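Local coordinates for protein uncharacterized esterase YxiM (Bacillus subtilis, PDB 2O14) that belongs to the GDSL lipolytic family and is probably an esterase that hydrolyses ester bonds, although its natural substrate is unknown, at residues A[162-167]-A[230-235]; A[213-218]-A[259-264]; A[226-231]-A[263-268]. One frame throughout, in Å; residues are numbered along the deposited sequence.

Contact 1: residues A[162-167]-A[230-235]; sequences NRTIYV and PGDYFM
Arg-163 stretches across to Gly-231: with CG anti to the backbone N (chi1 -160°) and the chain extended, its NE donates a hydrogen bond to Gly-231 O at 2.9 Å, the acceptor lying close to the guanidinium plane. Arginine suits this step because its length carries the donor past the start of the facing strand to that carbonyl. Thr-164 N then binds Asp-232 OD1 at 2.7 Å, approaching from above the carboxylate plane, while Thr-164 O accepts from Tyr-233 N. Ile-165 lies on the face of the sheet it shares with Tyr-233, Val-167 and Met-235, with Tyr-166 and Phe-234 on the opposite one. Its CD1 rests 3.5 Å from Tyr-233 CB and at the edge of that ring; branched and apolar, it also touches Met-235, a selenomethionine, through CG2. Tyr-166 makes two backbone bonds, N to Tyr-233 O and O from Met-235 N, each 2.7 Å, the regular parallel ladder. Thr-164 CG2 covers one face of the Tyr-166 ring, over its centre, and a water links Tyr-166 OH to Asp-232 OD2. Val-167 CA-H faces Met-235 O at 3.2 Å (CA to O), a CA-H...O contact of the same ladder. This pair belongs to the parallel sheet of the GDSL hydrolase domain, strand 201-204 flanking one side and 271-275 the other. Asp-232 is buried, yet a backbone N-H serves OD1, and the water and Lys-229 N serve OD2, which would favour the charged carboxylate.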
loop_
_atom_site.group_PDB
_atom_site.type_symbol
_atom_site.label_atom_id
_atom_site.label_comp_id
_atom_site.label_asym_id
_atom_site.label_seq_id
_atom_site.Cartn_x
_atom_site.Cartn_y
_atom_site.Cartn_z
ATOM N N ASN A 162 9.464 -3.894 12.503
ATOM C CA ASN A 162 10.029 -5.190 12.150
ATOM C C ASN A 162 10.576 -5.062 10.730
ATOM O O ASN A 162 10.279 -4.089 10.032
ATOM C CB ASN A 162 8.960 -6.286 12.180
ATOM C CG ASN A 162 8.580 -6.698 13.591
ATOM O OD1 ASN A 162 9.446 -6.984 14.417
ATOM N ND2 ASN A 162 7.283 -6.740 13.870
ATOM N N ARG A 163 11.374 -6.033 10.303
ATOM C CA ARG A 163 11.933 -6.003 8.957
ATOM C C ARG A 163 10.759 -5.933 7.981
ATOM O O ARG A 163 9.795 -6.691 8.105
ATOM C CB ARG A 163 12.758 -7.257 8.713
ATOM C CG ARG A 163 13.745 -7.120 7.584
ATOM C CD ARG A 163 14.656 -8.323 7.543
ATOM N NE ARG A 163 15.658 -8.207 6.495
ATOM C CZ ARG A 163 16.568 -9.140 6.242
ATOM N NH1 ARG A 163 16.591 -10.251 6.969
ATOM N NH2 ARG A 163 17.441 -8.968 5.259
ATOM N N THR A 164 10.833 -5.028 7.010
ATOM C CA THR A 164 9.721 -4.867 6.085
ATOM C C THR A 164 10.094 -4.618 4.634
ATOM O O THR A 164 11.134 -4.040 4.335
ATOM C CB THR A 164 8.835 -3.678 6.515
ATOM O OG1 THR A 164 8.529 -3.783 7.912
ATOM C CG2 THR A 164 7.541 -3.654 5.706
ATOM N N ILE A 165 9.215 -5.060 3.740
ATOM C CA ILE A 165 9.378 -4.842 2.310
ATOM C C ILE A 165 8.365 -3.745 1.980
ATOM O O ILE A 165 7.157 -3.979 2.059
ATOM C CB ILE A 165 8.985 -6.074 1.473
ATOM C CG1 ILE A 165 9.841 -7.283 1.855
ATOM C CG2 ILE A 165 9.151 -5.756 -0.016
ATOM C CD1 ILE A 165 11.292 -7.117 1.519
ATOM N N TYR A 166 8.843 -2.552 1.634
ATOM C CA TYR A 166 7.939 -1.458 1.283
ATOM C C TYR A 166 7.776 -1.479 -0.231
ATOM O O TYR A 166 8.760 -1.370 -0.968
ATOM C CB TYR A 166 8.522 -0.119 1.736
ATOM C CG TYR A 166 8.603 0.017 3.237
ATOM C CD1 TYR A 166 7.512 0.477 3.975
ATOM C CD2 TYR A 166 9.754 -0.355 3.927
ATOM C CE1 TYR A 166 7.568 0.564 5.364
ATOM C CE2 TYR A 166 9.819 -0.275 5.314
ATOM C CZ TYR A 166 8.725 0.184 6.026
ATOM O OH TYR A 166 8.790 0.252 7.396
ATOM N N VAL A 167 6.539 -1.620 -0.696
ATOM C CA VAL A 167 6.286 -1.685 -2.129
ATOM C C VAL A 167 5.708 -0.412 -2.739
ATOM O O VAL A 167 4.734 0.152 -2.234
ATOM C CB VAL A 167 5.327 -2.850 -2.471
ATOM C CG1 VAL A 167 5.253 -3.041 -3.980
ATOM C CG2 VAL A 167 5.793 -4.129 -1.796
ATOM N N PRO A 230 17.859 0.303 7.694
ATOM C CA PRO A 230 18.732 -0.794 7.271
ATOM C C PRO A 230 18.059 -2.142 7.512
ATOM O O PRO A 230 17.464 -2.376 8.569
ATOM C CB PRO A 230 19.971 -0.599 8.141
ATOM C CG PRO A 230 20.041 0.886 8.276
ATOM C CD PRO A 230 18.594 1.259 8.545
ATOM N N GLY A 231 18.150 -3.019 6.519
ATOM C CA GLY A 231 17.549 -4.331 6.635
ATOM C C GLY A 231 16.304 -4.450 5.780
ATOM O O GLY A 231 15.976 -5.540 5.303
ATOM N N ASP A 232 15.614 -3.328 5.583
ATOM C CA ASP A 232 14.396 -3.311 4.782
ATOM C C ASP A 232 14.682 -3.228 3.284
ATOM O O ASP A 232 15.812 -2.979 2.857
ATOM C CB ASP A 232 13.506 -2.120 5.165
ATOM C CG ASP A 232 13.070 -2.150 6.618
ATOM O OD1 ASP A 232 12.866 -3.255 7.165
ATOM O OD2 ASP A 232 12.914 -1.060 7.206
ATOM N N TYR A 233 13.634 -3.433 2.493
ATOM C CA TYR A 233 13.733 -3.359 1.044
ATOM C C TYR A 233 12.639 -2.451 0.497
ATOM O O TYR A 233 11.494 -2.494 0.958
ATOM C CB TYR A 233 13.592 -4.751 0.418
ATOM C CG TYR A 233 14.820 -5.613 0.553
ATOM C CD1 TYR A 233 15.989 -5.306 -0.138
ATOM C CD2 TYR A 233 14.814 -6.745 1.362
ATOM C CE1 TYR A 233 17.126 -6.108 -0.027
ATOM C CE2 TYR A 233 15.945 -7.555 1.480
ATOM C CZ TYR A 233 17.097 -7.229 0.781
ATOM O OH TYR A 233 18.215 -8.029 0.896
ATOM N N PHE A 234 13.004 -1.607 -0.462
ATOM C CA PHE A 234 12.039 -0.732 -1.114
ATOM C C PHE A 234 11.868 -1.348 -2.495
ATOM O O PHE A 234 12.738 -1.208 -3.353
ATOM C CB PHE A 234 12.576 0.696 -1.233
ATOM C CG PHE A 234 11.701 1.612 -2.055
ATOM C CD1 PHE A 234 10.309 1.537 -1.975
ATOM C CD2 PHE A 234 12.271 2.583 -2.879
ATOM C CE1 PHE A 234 9.493 2.417 -2.704
ATOM C CE2 PHE A 234 11.465 3.470 -3.612
ATOM C CZ PHE A 234 10.072 3.385 -3.521
HETATM N N MSE A 235 10.765 -2.060 -2.692
HETATM C CA MSE A 235 10.489 -2.708 -3.968
HETATM C C MSE A 235 9.645 -1.751 -4.786
HETATM O O MSE A 235 8.473 -1.518 -4.479
HETATM C CB MSE A 235 9.753 -4.017 -3.727
HETATM C CG MSE A 235 9.671 -4.907 -4.938
HETATM SE SE MSE A 235 9.574 -6.749 -4.390
HETATM C CE MSE A 235 11.419 -7.237 -4.696
HETATM O O HOH W 1 10.918 -0.602 8.757
#

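Contact 2: residues A[213-218]-A[259-264]; sequences RGFRND and RDMIRQ
Arg-216 and Asp-260 form the salt bridge that ties helix 212-217 to helix 251-266. One carboxylate oxygen takes both donors: Arg-216 NH2 lies 2.7 Å from Asp-260 OD2, and Arg-216 NE is modelled nearer still, at a length too short to be taken literally. The hydrogen bond from NH2 is bent, 134° at the hydrogen, as expected when two nitrogens of one guanidinium share a single oxygen. That oxygen lies near the guanidinium plane, but NH2 meets it from above the carboxylate plane, the two planes being turned 46° apart. Arginine suits the place because its chain, extended with CG anti to the backbone N (chi1 177°), can span helices whose axes come no nearer than 10.6 Å in these segments.

Beside the charged pair lies an apolar patch. Met-261, a selenomethionine, touches Phe-215 CD1 through SE at 3.7 Å in a Met-aromatic contact that is oblique to the ring. The same SE packs on Arg-216 CB at 3.9 Å, so the aliphatic root of the arginine joins this patch. Long and unbranched, the methionine side chain bends at its end to lie alongside both, selenium standing in for sulfur.

The second shell fixes the acceptor. One turn along the same helix from Asp-260, Gln-264 NE2 donates to Asp-260 OD2 at 2.8 Å, reaching it from the carboxylate face opposite to Arg-216 NH2. Farther out, helix 220-225 covers the interface, with Ile-224 against Phe-215 and Leu-221 against Met-261. The Phe-215 side chain lies about 11 Å from that of Ser-171, the probable nucleophile. With Arg-216 NH2 on one face and Gln-264 NE2 on the other, the carboxylate is held against rotation, and the cation beside it would tend to keep the aspartate ionised.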
loop_
_atom_site.group_PDB
_atom_site.type_symbol
_atom_site.label_atom_id
_atom_site.label_comp_id
_atom_site.label_asym_id
_atom_site.label_seq_id
_atom_site.Cartn_x
_atom_site.Cartn_y
_atom_site.Cartn_z
ATOM N N ARG A 213 6.734 10.850 -10.382
ATOM C CA ARG A 213 6.624 12.188 -9.803
ATOM C C ARG A 213 5.614 12.199 -8.657
ATOM O O ARG A 213 5.907 12.701 -7.574
ATOM C CB ARG A 213 6.199 13.199 -10.873
ATOM C CG ARG A 213 6.327 14.655 -10.451
ATOM C CD ARG A 213 5.540 15.552 -11.384
ATOM N NE ARG A 213 6.022 15.517 -12.764
ATOM C CZ ARG A 213 5.230 15.383 -13.826
ATOM N NH1 ARG A 213 5.744 15.378 -15.049
ATOM N NH2 ARG A 213 3.921 15.225 -13.666
ATOM N N GLY A 214 4.433 11.642 -8.908
ATOM C CA GLY A 214 3.395 11.596 -7.891
ATOM C C GLY A 214 3.770 10.774 -6.668
ATOM O O GLY A 214 3.539 11.192 -5.537
ATOM N N PHE A 215 4.343 9.598 -6.886
ATOM C CA PHE A 215 4.739 8.745 -5.780
ATOM C C PHE A 215 5.723 9.505 -4.900
ATOM O O PHE A 215 5.666 9.435 -3.674
ATOM C CB PHE A 215 5.384 7.458 -6.313
ATOM C CG PHE A 215 5.511 6.374 -5.282
ATOM C CD1 PHE A 215 6.565 6.372 -4.375
ATOM C CD2 PHE A 215 4.539 5.377 -5.184
ATOM C CE1 PHE A 215 6.646 5.392 -3.377
ATOM C CE2 PHE A 215 4.611 4.400 -4.196
ATOM C CZ PHE A 215 5.665 4.406 -3.289
ATOM N N ARG A 216 6.616 10.253 -5.536
ATOM C CA ARG A 216 7.618 11.021 -4.812
ATOM C C ARG A 216 7.069 12.218 -4.050
ATOM O O ARG A 216 7.323 12.383 -2.852
ATOM C CB ARG A 216 8.697 11.522 -5.772
ATOM C CG ARG A 216 9.747 12.400 -5.107
ATOM C CD ARG A 216 10.790 12.853 -6.108
ATOM N NE ARG A 216 11.895 13.562 -5.470
ATOM C CZ ARG A 216 11.836 14.818 -5.031
ATOM N NH1 ARG A 216 10.718 15.525 -5.159
ATOM N NH2 ARG A 216 12.898 15.369 -4.456
ATOM N N ASN A 217 6.301 13.038 -4.751
ATOM C CA ASN A 217 5.781 14.277 -4.183
ATOM C C ASN A 217 4.473 14.303 -3.402
ATOM O O ASN A 217 4.287 15.180 -2.555
ATOM C CB ASN A 217 5.691 15.316 -5.298
ATOM C CG ASN A 217 7.009 15.503 -6.018
ATOM O OD1 ASN A 217 7.055 16.044 -7.122
ATOM N ND2 ASN A 217 8.092 15.063 -5.390
ATOM N N ASP A 218 3.572 13.357 -3.650
ATOM C CA ASP A 218 2.283 13.420 -2.970
ATOM C C ASP A 218 2.010 12.570 -1.730
ATOM O O ASP A 218 0.853 12.313 -1.405
ATOM C CB ASP A 218 1.160 13.248 -4.008
ATOM C CG ASP A 218 1.188 14.348 -5.078
ATOM O OD1 ASP A 218 1.374 15.521 -4.706
ATOM O OD2 ASP A 218 1.025 14.057 -6.282
ATOM N N ARG A 259 15.749 8.366 -9.706
ATOM C CA ARG A 259 17.092 8.415 -9.135
ATOM C C ARG A 259 17.067 9.026 -7.739
ATOM O O ARG A 259 17.687 8.509 -6.812
ATOM C CB ARG A 259 18.015 9.245 -10.031
ATOM C CG ARG A 259 19.478 9.242 -9.604
ATOM C CD ARG A 259 20.269 10.274 -10.393
ATOM N NE ARG A 259 20.110 10.110 -11.834
ATOM C CZ ARG A 259 20.614 9.099 -12.538
ATOM N NH1 ARG A 259 21.318 8.149 -11.938
ATOM N NH2 ARG A 259 20.408 9.036 -13.847
ATOM N N ASP A 260 16.342 10.132 -7.600
ATOM C CA ASP A 260 16.232 10.830 -6.327
ATOM C C ASP A 260 15.611 9.956 -5.244
ATOM O O ASP A 260 16.119 9.900 -4.123
ATOM C CB ASP A 260 15.403 12.099 -6.497
ATOM C CG ASP A 260 15.319 12.908 -5.225
ATOM O OD1 ASP A 260 16.364 13.419 -4.766
ATOM O OD2 ASP A 260 14.204 13.025 -4.680
HETATM N N MSE A 261 14.514 9.279 -5.574
HETATM C CA MSE A 261 13.853 8.410 -4.605
HETATM C C MSE A 261 14.804 7.325 -4.120
HETATM O O MSE A 261 14.873 7.037 -2.927
HETATM C CB MSE A 261 12.613 7.749 -5.214
HETATM C CG MSE A 261 11.489 8.707 -5.545
HETATM SE SE MSE A 261 9.783 7.789 -5.624
HETATM C CE MSE A 261 9.807 7.218 -7.478
ATOM N N ILE A 262 15.534 6.722 -5.056
ATOM C CA ILE A 262 16.488 5.669 -4.717
ATOM C C ILE A 262 17.538 6.186 -3.739
ATOM O O ILE A 262 17.883 5.515 -2.764
ATOM C CB ILE A 262 17.208 5.145 -5.978
ATOM C CG1 ILE A 262 16.201 4.470 -6.907
ATOM C CG2 ILE A 262 18.318 4.177 -5.579
ATOM C CD1 ILE A 262 16.739 4.204 -8.292
ATOM N N ARG A 263 18.048 7.383 -4.006
ATOM C CA ARG A 263 19.062 7.978 -3.147
ATOM C C ARG A 263 18.514 8.290 -1.761
ATOM O O ARG A 263 19.175 8.045 -0.751
ATOM C CB ARG A 263 19.624 9.240 -3.805
ATOM C CG ARG A 263 20.409 8.924 -5.072
ATOM C CD ARG A 263 21.131 10.131 -5.632
ATOM N NE ARG A 263 22.044 9.731 -6.698
ATOM C CZ ARG A 263 22.803 10.570 -7.397
ATOM N NH1 ARG A 263 22.765 11.874 -7.147
ATOM N NH2 ARG A 263 23.608 10.104 -8.344
ATOM N N GLN A 264 17.298 8.823 -1.708
ATOM C CA GLN A 264 16.692 9.142 -0.427
ATOM C C GLN A 264 16.502 7.880 0.396
ATOM O O GLN A 264 16.748 7.878 1.600
ATOM C CB GLN A 264 15.350 9.842 -0.623
ATOM C CG GLN A 264 15.467 11.260 -1.134
ATOM C CD GLN A 264 14.186 12.034 -0.940
ATOM O OE1 GLN A 264 13.688 12.145 0.178
ATOM N NE2 GLN A 264 13.644 12.574 -2.025
#

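Contact 3: residues A[226-231]-A[263-268]; sequences KYIKPG and RQVKAK
The carbonyl oxygen of Lys-268 is met by carbons of Pro-230 and Lys-229 from the facing loop. Pro-230 CD lies 3.1 Å from Lys-268 O, Pro-230 CG follows at 3.6 Å, and Lys-229 CA approaches the same oxygen at 3.8 Å. Proline suits this position: lacking an N-H, it offers its ring carbons to the carbonyl, and its rigid ring restrains the loop just before Gly-231, whose positive phi (107°) turns the chain toward strand 233-237.

The apolar part lies on the buried side. Ile-228 CD1 meets Val-265 CG1 at 3.6 Å, the two side chains crossing at about a right angle. With Ile-228 CG1 anti to the backbone N (chi1 -157°), the longer branch runs out to the valine, and CG2 is left to face the lysine. There the aliphatic beginning of Lys-268 takes over: its CG lies 3.9 Å from Ile-228 CG2, and its CB sits 3.6 Å from Ile-228 O. A bend at chi2 (-70°) then carries the ammonium end away, so a long lysine can give methylenes to the contact and keep its charge elsewhere. Lys-268 N is itself bonded to Val-265 O, three residues back.

Around this patch, Leu-225 of helix 220-225 packs on both Val-265 and Lys-268, while Ala-270 touches Ile-228 and Val-265 where the chain passes from helix 251-266 to strand 271-275. Ile-228 also packs on Tyr-166 of strand 164-169, so the loop joins the sheet to the helix. No hydrogen bond joins the two segments; the chemistry is van der Waals packing with a few C-H groups set against carbonyl oxygens, so the fit depends on shape more than on polar pairing.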
loop_
_atom_site.group_PDB
_atom_site.type_symbol
_atom_site.label_atom_id
_atom_site.label_comp_id
_atom_site.label_asym_id
_atom_site.label_seq_id
_atom_site.Cartn_x
_atom_site.Cartn_y
_atom_site.Cartn_z
ATOM N N LYS A 226 9.538 7.532 6.333
ATOM C CA LYS A 226 9.249 7.702 7.748
ATOM C C LYS A 226 9.722 6.501 8.568
ATOM O O LYS A 226 10.147 6.657 9.713
ATOM C CB LYS A 226 7.739 7.872 7.942
ATOM C CG LYS A 226 7.285 8.026 9.391
ATOM C CD LYS A 226 7.410 9.459 9.878
ATOM C CE LYS A 226 6.853 9.606 11.285
ATOM N NZ LYS A 226 6.928 11.013 11.755
ATOM N N TYR A 227 9.660 5.307 7.984
ATOM C CA TYR A 227 10.030 4.102 8.720
ATOM C C TYR A 227 11.118 3.210 8.131
ATOM O O TYR A 227 11.767 2.470 8.868
ATOM C CB TYR A 227 8.784 3.240 8.945
ATOM C CG TYR A 227 7.636 3.974 9.592
ATOM C CD1 TYR A 227 7.697 4.367 10.928
ATOM C CD2 TYR A 227 6.477 4.266 8.872
ATOM C CE1 TYR A 227 6.628 5.030 11.536
ATOM C CE2 TYR A 227 5.400 4.935 9.473
ATOM C CZ TYR A 227 5.483 5.311 10.803
ATOM O OH TYR A 227 4.425 5.959 11.406
ATOM N N ILE A 228 11.323 3.261 6.820
ATOM C CA ILE A 228 12.330 2.400 6.202
ATOM C C ILE A 228 13.716 2.599 6.823
ATOM O O ILE A 228 14.141 3.722 7.080
ATOM C CB ILE A 228 12.378 2.618 4.669
ATOM C CG1 ILE A 228 12.976 1.383 3.991
ATOM C CG2 ILE A 228 13.177 3.863 4.342
ATOM C CD1 ILE A 228 12.785 1.354 2.478
ATOM N N LYS A 229 14.410 1.494 7.070
ATOM C CA LYS A 229 15.733 1.534 7.684
ATOM C C LYS A 229 16.606 0.373 7.210
ATOM O O LYS A 229 16.171 -0.458 6.412
ATOM C CB LYS A 229 15.595 1.471 9.208
ATOM C CG LYS A 229 14.802 0.274 9.712
ATOM C CD LYS A 229 14.712 0.265 11.239
ATOM C CE LYS A 229 13.760 -0.813 11.736
ATOM N NZ LYS A 229 14.158 -2.170 11.290
ATOM N N PRO A 230 17.859 0.303 7.694
ATOM C CA PRO A 230 18.732 -0.794 7.271
ATOM C C PRO A 230 18.059 -2.142 7.512
ATOM O O PRO A 230 17.464 -2.376 8.569
ATOM C CB PRO A 230 19.971 -0.599 8.141
ATOM C CG PRO A 230 20.041 0.886 8.276
ATOM C CD PRO A 230 18.594 1.259 8.545
ATOM N N GLY A 231 18.150 -3.019 6.519
ATOM C CA GLY A 231 17.549 -4.331 6.635
ATOM C C GLY A 231 16.304 -4.450 5.780
ATOM O O GLY A 231 15.976 -5.540 5.303
ATOM N N ARG A 263 18.048 7.383 -4.006
ATOM C CA ARG A 263 19.062 7.978 -3.147
ATOM C C ARG A 263 18.514 8.290 -1.761
ATOM O O ARG A 263 19.175 8.045 -0.751
ATOM C CB ARG A 263 19.624 9.240 -3.805
ATOM C CG ARG A 263 20.409 8.924 -5.072
ATOM C CD ARG A 263 21.131 10.131 -5.632
ATOM N NE ARG A 263 22.044 9.731 -6.698
ATOM C CZ ARG A 263 22.803 10.570 -7.397
ATOM N NH1 ARG A 263 22.765 11.874 -7.147
ATOM N NH2 ARG A 263 23.608 10.104 -8.344
ATOM N N GLN A 264 17.298 8.823 -1.708
ATOM C CA GLN A 264 16.692 9.142 -0.427
ATOM C C GLN A 264 16.502 7.880 0.396
ATOM O O GLN A 264 16.748 7.878 1.600
ATOM C CB GLN A 264 15.350 9.842 -0.623
ATOM C CG GLN A 264 15.467 11.260 -1.134
ATOM C CD GLN A 264 14.186 12.034 -0.940
ATOM O OE1 GLN A 264 13.688 12.145 0.178
ATOM N NE2 GLN A 264 13.644 12.574 -2.025
ATOM N N VAL A 265 16.066 6.803 -0.246
ATOM C CA VAL A 265 15.868 5.556 0.475
ATOM C C VAL A 265 17.214 4.977 0.900
ATOM O O VAL A 265 17.360 4.504 2.025
ATOM C CB VAL A 265 15.098 4.519 -0.372
ATOM C CG1 VAL A 265 15.102 3.160 0.331
ATOM C CG2 VAL A 265 13.661 4.989 -0.580
ATOM N N LYS A 266 18.200 5.020 0.009
ATOM C CA LYS A 266 19.520 4.500 0.346
ATOM C C LYS A 266 20.132 5.319 1.473
ATOM O O LYS A 266 20.933 4.812 2.255
ATOM C CB LYS A 266 20.441 4.517 -0.876
ATOM C CG LYS A 266 20.288 3.308 -1.784
ATOM C CD LYS A 266 21.156 3.448 -3.030
ATOM C CE LYS A 266 21.255 2.142 -3.803
ATOM N NZ LYS A 266 21.995 1.103 -3.030
ATOM N N ALA A 267 19.746 6.587 1.561
ATOM C CA ALA A 267 20.258 7.459 2.614
ATOM C C ALA A 267 19.775 6.982 3.986
ATOM O O ALA A 267 20.342 7.353 5.012
ATOM C CB ALA A 267 19.805 8.896 2.372
ATOM N N LYS A 268 18.728 6.159 3.996
ATOM C CA LYS A 268 18.176 5.629 5.240
ATOM C C LYS A 268 18.855 4.316 5.609
ATOM O O LYS A 268 18.589 3.750 6.668
ATOM C CB LYS A 268 16.669 5.389 5.102
ATOM C CG LYS A 268 15.841 6.634 4.847
ATOM C CD LYS A 268 15.786 7.543 6.065
ATOM C CE LYS A 268 14.825 8.699 5.829
ATOM N NZ LYS A 268 14.679 9.560 7.035
#

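All three contacts belong to the GDSL hydrolase part of the chain. In sequence, strand 164-169 comes first, then helix 212-217, the 226-231 loop, strand 233-237 and helix 251-266, which contacts 2 and 3 share. Contacts 1 and 3 have centres 9 Å apart and share Pro-230 and Gly-231, the loop of one running into the strand of the other; contact 2 lies 16 Å from contact 1 and 12 Å from contact 3. Phe-234 joins them, its ring touching Phe-215 and Val-265. Contact 1 builds the sheet through strand 164-169, which leads to Ser-171, the probable nucleophile; contacts 2 and 3 hold crossover helix 251-266 to helix 212-217 and to the loop before strand 233-237.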